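Suppressor protein MPT5 (Saccharomyces cerevisiae, PDB 5BZ1) binds the 3'-UTRs of target mRNAs through its Pumilio homology domain and regulates them after transcription, including negative regulation of HO. Local coordinates at residues A[205-210]-A[237-242]; A[249-254]-A[315-320]. All coordinates share one frame; numbering follows the deposited sequence.

Contact 1: A[205-210]-A[237-242]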
loop_
_atom_site.group_PDB
_atom_site.type_symbol
_atom_site.label_atom_id
_atom_site.label_comp_id
_atom_site.label_asym_id
_atom_site.label_seq_id
_atom_site.Cartn_x
_atom_site.Cartn_y
_atom_site.Cartn_z
ATOM N N PHE A 205 -14.484 -8.986 2.271
ATOM C CA PHE A 205 -13.886 -9.424 3.527
ATOM C C PHE A 205 -13.685 -8.273 4.507
ATOM O O PHE A 205 -12.791 -8.314 5.353
ATOM C CB PHE A 205 -12.555 -10.124 3.257
ATOM C CG PHE A 205 -12.696 -11.423 2.521
ATOM C CD1 PHE A 205 -12.933 -12.603 3.213
ATOM C CD2 PHE A 205 -12.601 -11.465 1.140
ATOM C CE1 PHE A 205 -13.068 -13.804 2.539
ATOM C CE2 PHE A 205 -12.734 -12.661 0.457
ATOM C CZ PHE A 205 -12.970 -13.833 1.158
ATOM N N LEU A 206 -14.533 -7.256 4.389
ATOM C CA LEU A 206 -14.485 -6.076 5.253
ATOM C C LEU A 206 -14.420 -6.350 6.770
ATOM O O LEU A 206 -13.631 -5.706 7.471
ATOM C CB LEU A 206 -15.647 -5.134 4.922
ATOM C CG LEU A 206 -15.596 -3.719 5.489
ATOM C CD1 LEU A 206 -14.350 -3.008 5.009
ATOM C CD2 LEU A 206 -16.827 -2.952 5.061
ATOM N N PRO A 207 -15.244 -7.294 7.286
ATOM C CA PRO A 207 -15.202 -7.519 8.737
ATOM C C PRO A 207 -13.841 -7.998 9.248
ATOM O O PRO A 207 -13.519 -7.747 10.411
ATOM C CB PRO A 207 -16.252 -8.614 8.952
ATOM C CG PRO A 207 -17.194 -8.465 7.808
ATOM C CD PRO A 207 -16.315 -8.085 6.650
ATOM N N GLY A 208 -13.059 -8.667 8.407
ATOM C CA GLY A 208 -11.753 -9.149 8.821
ATOM C C GLY A 208 -10.649 -8.126 8.602
ATOM O O GLY A 208 -9.479 -8.389 8.892
ATOM N N LEU A 209 -11.026 -6.955 8.097
ATOM C CA LEU A 209 -10.060 -5.923 7.739
ATOM C C LEU A 209 -10.237 -4.644 8.556
ATOM O O LEU A 209 -9.258 -4.011 8.954
ATOM C CB LEU A 209 -10.178 -5.585 6.250
ATOM C CG LEU A 209 -9.862 -6.686 5.237
ATOM C CD1 LEU A 209 -10.020 -6.170 3.815
ATOM C CD2 LEU A 209 -8.461 -7.214 5.457
ATOM N N ILE A 210 -11.490 -4.269 8.798
ATOM C CA ILE A 210 -11.798 -2.935 9.309
ATOM C C ILE A 210 -11.231 -2.618 10.698
ATOM O O ILE A 210 -10.838 -1.478 10.963
ATOM C CB ILE A 210 -13.313 -2.632 9.252
ATOM C CG1 ILE A 210 -13.558 -1.167 9.601
ATOM C CG2 ILE A 210 -14.090 -3.557 10.186
ATOM C CD1 ILE A 210 -14.762 -0.588 8.961
ATOM N N PHE A 237 -20.870 2.000 3.743
ATOM C CA PHE A 237 -21.890 2.346 4.720
ATOM C C PHE A 237 -22.980 1.284 4.818
ATOM O O PHE A 237 -23.479 1.013 5.906
ATOM C CB PHE A 237 -22.498 3.720 4.441
ATOM C CG PHE A 237 -23.306 4.254 5.588
ATOM C CD1 PHE A 237 -22.681 4.641 6.769
ATOM C CD2 PHE A 237 -24.685 4.352 5.500
ATOM C CE1 PHE A 237 -23.417 5.125 7.838
ATOM C CE2 PHE A 237 -25.429 4.835 6.565
ATOM C CZ PHE A 237 -24.794 5.223 7.735
ATOM N N ASN A 238 -23.345 0.683 3.690
ATOM C CA ASN A 238 -24.338 -0.389 3.698
ATOM C C ASN A 238 -23.871 -1.595 4.513
ATOM O O ASN A 238 -24.655 -2.206 5.239
ATOM C CB ASN A 238 -24.687 -0.819 2.271
ATOM C CG ASN A 238 -25.446 0.251 1.508
ATOM O OD1 ASN A 238 -25.995 1.179 2.099
ATOM N ND2 ASN A 238 -25.486 0.121 0.184
ATOM N N ARG A 239 -22.588 -1.922 4.395
ATOM C CA ARG A 239 -22.018 -3.083 5.071
ATOM C C ARG A 239 -21.765 -2.839 6.559
ATOM O O ARG A 239 -21.685 -3.787 7.342
ATOM C CB ARG A 239 -20.710 -3.508 4.390
ATOM C CG ARG A 239 -20.745 -4.909 3.789
ATOM C CD ARG A 239 -19.348 -5.444 3.503
ATOM N NE ARG A 239 -19.353 -6.886 3.264
ATOM C CZ ARG A 239 -19.457 -7.800 4.226
ATOM N NH1 ARG A 239 -19.579 -7.423 5.492
ATOM N NH2 ARG A 239 -19.450 -9.091 3.926
ATOM N N LEU A 240 -21.654 -1.570 6.946
ATOM C CA LEU A 240 -21.191 -1.213 8.286
ATOM C C LEU A 240 -22.176 -0.439 9.159
ATOM O O LEU A 240 -22.012 -0.412 10.377
ATOM C CB LEU A 240 -19.913 -0.391 8.184
ATOM C CG LEU A 240 -18.776 -1.068 7.440
ATOM C CD1 LEU A 240 -17.663 -0.070 7.214
ATOM C CD2 LEU A 240 -18.294 -2.281 8.220
ATOM N N SER A 241 -23.170 0.200 8.544
ATOM C CA SER A 241 -24.069 1.113 9.258
ATOM C C SER A 241 -24.654 0.515 10.535
ATOM O O SER A 241 -24.768 1.201 11.550
ATOM C CB SER A 241 -25.202 1.587 8.347
ATOM O OG SER A 241 -25.957 0.494 7.858
ATOM N N ASN A 242 -25.009 -0.766 10.480
ATOM C CA ASN A 242 -25.599 -1.454 11.623
ATOM C C ASN A 242 -24.618 -1.678 12.779
ATOM O O ASN A 242 -25.037 -1.928 13.909
ATOM C CB ASN A 242 -26.215 -2.787 11.182
ATOM C CG ASN A 242 -27.531 -2.609 10.439
ATOM O OD1 ASN A 242 -28.327 -1.728 10.765
ATOM N ND2 ASN A 242 -27.763 -3.450 9.435
#
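Leu206 and Ile210 both reach tip to tip toward Leu240, an apolar cluster between the loop after helix 192-204 and the C-terminal part of helix 229-240, where Pumilio repeat 6 passes into repeat 7 of the PUF superhelix. Leu206 CD2 meets Leu240 CD2 at 3.5 Å and also lies near its CG. Ile210 CD1 approaches the other branch, so the forked end of Leu240 is met by two side chains four residues apart. In Leu206 the CG lies opposite the backbone N (chi1 -167°), which sends its branch across the gap.

Arg239 borders the cluster on its exposed side. Its chain runs extended from CG to NE, passing Leu206 with CD 3.9 Å from Leu206 CD2, and crosses Pro207 at about a right angle; Pro207 CD sits over one face of the guanidinium, 3.5 Å from Arg239 NH1. Arginine therefore contributes carbon and a flat face here, with all contacts across the two segments being van der Waals.

Further out, Leu247 of helix 244-248 touches both Ile210 and Leu240, closing the cluster from the next helix, while Phe205 and Leu209 turn back onto helix 169-174 of the preceding repeat. The loop is held in a tight turn by Leu206 O, which accepts from both Leu209 N and Ile210 N. The tightest carbon pair is Ile210 CD1 to Leu240 CD1, at 3.4 Å.

Contact 2: A[249-254]-A[315-320]; sequences CLKFSS and DNFGNY. With nucleotides of chain B.
The backbones come together at Cys249 and Gly318, whose CA atoms are 4.4 Å apart, where the loop before helix 253-273 meets the start of helix 318-326. Phe317 lays its ring against the chain at Lys251: Lys251 CA stands over the ring centre, a CH-pi contact 3.6 Å from the centroid and 9° off the normal, while Cys249 O lies at the edge in the ring plane. Asp315 caps helix 318-326, its OD2 accepting from Gly318 N through the anti lone pair and from Phe317 N above the carboxylate plane. That oxygen also abuts Cys249 CA at 3.3 Å, and a water bridges Asp315 OD1 to Cys249 O.

The adjoining helix starts carry side chains that bind the RNA. Ser254 OG takes a bond from G2 N2 of chain B (2.9 Å), and Lys251 NZ donates to G2 O2'. Asn319 pairs with the edge of U1 of chain B, OD1 to N3 at 2.8 Å and ND2 to O2, its amide steadied by a nearly straight ND2 bond to Asp315 O (172°). Tyr320 is sandwiched between the U1 and G2 bases. Behind the loop, Ser253 OG bonds Leu247 O of helix 244-248, while helices 253-273 and 318-326 run on from the RNA-facing ends.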
loop_
_atom_site.group_PDB
_atom_site.type_symbol
_atom_site.label_atom_id
_atom_site.label_comp_id
_atom_site.label_asym_id
_atom_site.label_seq_id
_atom_site.Cartn_x
_atom_site.Cartn_y
_atom_site.Cartn_z
ATOM N N CYS A 249 -16.059 2.377 18.575
ATOM C CA CYS A 249 -15.526 2.146 19.914
ATOM C C CYS A 249 -14.380 1.134 19.951
ATOM O O CYS A 249 -14.022 0.637 21.020
ATOM C CB CYS A 249 -16.637 1.702 20.863
ATOM S SG CYS A 249 -17.939 2.939 21.079
ATOM N N LEU A 250 -13.797 0.837 18.796
ATOM C CA LEU A 250 -12.658 -0.081 18.745
ATOM C C LEU A 250 -11.383 0.650 18.321
ATOM O O LEU A 250 -11.444 1.611 17.558
ATOM C CB LEU A 250 -12.957 -1.267 17.827
ATOM C CG LEU A 250 -14.122 -2.151 18.281
ATOM C CD1 LEU A 250 -14.495 -3.166 17.212
ATOM C CD2 LEU A 250 -13.791 -2.860 19.591
ATOM N N LYS A 251 -10.239 0.191 18.825
ATOM C CA LYS A 251 -8.963 0.879 18.631
ATOM C C LYS A 251 -8.634 1.204 17.172
ATOM O O LYS A 251 -8.268 2.335 16.845
ATOM C CB LYS A 251 -7.825 0.047 19.225
ATOM C CG LYS A 251 -6.459 0.732 19.203
ATOM C CD LYS A 251 -5.347 -0.273 19.466
ATOM C CE LYS A 251 -4.234 0.312 20.327
ATOM N NZ LYS A 251 -3.587 1.508 19.730
ATOM N N PHE A 252 -8.757 0.208 16.302
ATOM C CA PHE A 252 -8.323 0.373 14.923
ATOM C C PHE A 252 -9.420 0.925 14.012
ATOM O O PHE A 252 -9.186 1.870 13.267
ATOM C CB PHE A 252 -7.746 -0.940 14.382
ATOM C CG PHE A 252 -6.607 -1.484 15.207
ATOM C CD1 PHE A 252 -5.364 -0.858 15.198
ATOM C CD2 PHE A 252 -6.777 -2.618 15.991
ATOM C CE1 PHE A 252 -4.311 -1.350 15.962
ATOM C CE2 PHE A 252 -5.732 -3.119 16.757
ATOM C CZ PHE A 252 -4.496 -2.484 16.743
ATOM N N SER A 253 -10.615 0.345 14.081
ATOM C CA SER A 253 -11.718 0.774 13.223
ATOM C C SER A 253 -12.199 2.204 13.513
ATOM O O SER A 253 -12.765 2.852 12.632
ATOM C CB SER A 253 -12.888 -0.210 13.311
ATOM O OG SER A 253 -13.283 -0.415 14.653
ATOM N N SER A 254 -11.976 2.693 14.734
ATOM C CA SER A 254 -12.371 4.060 15.091
ATOM C C SER A 254 -11.731 5.084 14.158
ATOM O O SER A 254 -12.339 6.108 13.837
ATOM C CB SER A 254 -12.024 4.389 16.549
ATOM O OG SER A 254 -10.628 4.319 16.789
ATOM N N ASP A 315 -16.697 6.517 25.696
ATOM C CA ASP A 315 -15.789 5.462 25.254
ATOM C C ASP A 315 -14.382 5.975 24.937
ATOM O O ASP A 315 -14.218 7.075 24.402
ATOM C CB ASP A 315 -16.377 4.736 24.045
ATOM C CG ASP A 315 -15.539 3.550 23.618
ATOM O OD1 ASP A 315 -15.732 2.454 24.186
ATOM O OD2 ASP A 315 -14.692 3.712 22.712
ATOM N N ASN A 316 -13.376 5.167 25.271
ATOM C CA ASN A 316 -11.973 5.524 25.074
ATOM C C ASN A 316 -11.621 5.876 23.630
ATOM O O ASN A 316 -10.709 6.668 23.380
ATOM C CB ASN A 316 -11.059 4.388 25.550
ATOM C CG ASN A 316 -11.034 4.245 27.058
ATOM O OD1 ASN A 316 -11.183 5.222 27.789
ATOM N ND2 ASN A 316 -10.838 3.018 27.533
ATOM N N PHE A 317 -12.335 5.273 22.686
ATOM C CA PHE A 317 -12.080 5.507 21.275
ATOM C C PHE A 317 -13.241 6.234 20.604
ATOM O O PHE A 317 -13.028 7.088 19.742
ATOM C CB PHE A 317 -11.786 4.184 20.561
ATOM C CG PHE A 317 -10.588 3.458 21.108
ATOM C CD1 PHE A 317 -9.331 4.052 21.080
ATOM C CD2 PHE A 317 -10.716 2.186 21.653
ATOM C CE1 PHE A 317 -8.218 3.390 21.586
ATOM C CE2 PHE A 317 -9.611 1.515 22.158
ATOM C CZ PHE A 317 -8.360 2.118 22.126
ATOM N N GLY A 318 -14.461 5.896 21.016
ATOM C CA GLY A 318 -15.665 6.485 20.455
ATOM C C GLY A 318 -15.740 7.997 20.567
ATOM O O GLY A 318 -16.334 8.659 19.712
ATOM N N ASN A 319 -15.135 8.550 21.614
ATOM C CA ASN A 319 -15.165 9.991 21.826
ATOM C C ASN A 319 -14.461 10.753 20.701
ATOM O O ASN A 319 -14.816 11.894 20.402
ATOM C CB ASN A 319 -14.578 10.357 23.194
ATOM C CG ASN A 319 -13.059 10.338 23.210
ATOM O OD1 ASN A 319 -12.411 11.343 22.909
ATOM N ND2 ASN A 319 -12.481 9.195 23.574
ATOM N N TYR A 320 -13.472 10.115 20.078
ATOM C CA TYR A 320 -12.754 10.721 18.959
ATOM C C TYR A 320 -13.655 10.850 17.729
ATOM O O TYR A 320 -13.681 11.889 17.069
ATOM C CB TYR A 320 -11.509 9.898 18.606
ATOM C CG TYR A 320 -10.385 9.996 19.615
ATOM C CD1 TYR A 320 -9.574 11.123 19.674
ATOM C CD2 TYR A 320 -10.128 8.957 20.501
ATOM C CE1 TYR A 320 -8.540 11.214 20.594
ATOM C CE2 TYR A 320 -9.102 9.040 21.424
ATOM C CZ TYR A 320 -8.312 10.169 21.466
ATOM O OH TYR A 320 -7.289 10.249 22.382
ATOM P P G B 2 -3.160 8.857 24.108
ATOM O OP1 G B 2 -1.884 8.168 24.410
ATOM O OP2 G B 2 -3.147 10.226 23.531
ATOM O "O5'" G B 2 -3.994 7.928 23.125
ATOM C "C5'" G B 2 -4.438 6.646 23.537
ATOM C "C4'" G B 2 -4.937 5.851 22.363
ATOM O "O4'" G B 2 -6.117 6.485 21.814
ATOM C "C3'" G B 2 -3.986 5.762 21.185
ATOM O "O3'" G B 2 -2.984 4.778 21.367
ATOM C "C2'" G B 2 -4.924 5.483 20.017
ATOM O "O2'" G B 2 -5.276 4.107 19.961
ATOM C "C1'" G B 2 -6.163 6.290 20.418
ATOM N N9 G B 2 -6.210 7.609 19.757
ATOM C C8 G B 2 -5.440 8.723 20.005
ATOM N N7 G B 2 -5.744 9.725 19.225
ATOM C C5 G B 2 -6.768 9.254 18.413
ATOM C C6 G B 2 -7.498 9.889 17.375
ATOM O O6 G B 2 -7.390 11.041 16.944
ATOM N N1 G B 2 -8.446 9.033 16.827
ATOM C C2 G B 2 -8.658 7.736 17.226
ATOM N N2 G B 2 -9.618 7.062 16.579
ATOM N N3 G B 2 -7.984 7.132 18.188
ATOM C C4 G B 2 -7.061 7.946 18.732
ATOM O "O5'" U B 1 -4.338 12.452 26.400
ATOM C "C5'" U B 1 -4.375 11.441 27.397
ATOM C "C4'" U B 1 -5.290 10.309 27.001
ATOM O "O4'" U B 1 -6.671 10.745 27.063
ATOM C "C3'" U B 1 -5.129 9.786 25.582
ATOM O "O3'" U B 1 -4.042 8.884 25.452
ATOM C "C2'" U B 1 -6.490 9.158 25.299
ATOM O "O2'" U B 1 -6.584 7.861 25.872
ATOM C "C1'" U B 1 -7.429 10.095 26.067
ATOM N N1 U B 1 -8.049 11.120 25.194
ATOM C C2 U B 1 -9.250 10.789 24.583
ATOM O O2 U B 1 -9.793 9.706 24.737
ATOM N N3 U B 1 -9.789 11.767 23.781
ATOM C C4 U B 1 -9.257 13.016 23.533
ATOM O O4 U B 1 -9.869 13.784 22.786
ATOM C C5 U B 1 -8.017 13.285 24.204
ATOM C C6 U B 1 -7.464 12.355 24.995
ATOM P P U B 3 -1.629 4.828 20.498
ATOM O OP1 U B 3 -0.771 3.701 20.948
ATOM O OP2 U B 3 -1.074 6.208 20.548
ATOM O "O5'" U B 3 -2.130 4.539 19.012
ATOM C "C5'" U B 3 -1.219 4.440 17.929
ATOM C "C4'" U B 3 -1.415 3.149 17.177
ATOM O "O4'" U B 3 -2.778 3.046 16.690
ATOM C "C3'" U B 3 -0.562 2.961 15.934
ATOM O "O3'" U B 3 0.752 2.543 16.257
ATOM C "C2'" U B 3 -1.354 1.927 15.140
ATOM O "O2'" U B 3 -1.102 0.617 15.629
ATOM C "C1'" U B 3 -2.801 2.307 15.488
ATOM N N1 U B 3 -3.443 3.123 14.434
ATOM C C2 U B 3 -4.025 2.440 13.375
ATOM O O2 U B 3 -4.018 1.224 13.283
ATOM N N3 U B 3 -4.607 3.233 12.417
ATOM C C4 U B 3 -4.668 4.613 12.415
ATOM O O4 U B 3 -5.227 5.187 11.476
ATOM C C5 U B 3 -4.049 5.243 13.548
ATOM C C6 U B 3 -3.469 4.500 14.503
HETATM O O HOH W 1 -13.702 0.486 24.022
#

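How the contacts relate
Contact 1 closes before contact 2 opens along the chain, and their centres lie 16 Å apart on the same side of the chain's centre, within one Pumilio homology domain. Helix 244-248 links them along the chain, and Ile210 O of contact 1 packs against Ser253 CB of contact 2 at 3.4 Å. Contact 1 joins repeats 6 and 7 with its nearest atom about 8 Å from the RNA, whereas contact 2 joins repeats 7 and 8 and holds nucleotides directly. Successive repeat junctions thus build one continuous scaffold, whose RNA-binding face offers Ser254 of repeat 7 to G2 and Asn319 of repeat 8 to U1 of chain B.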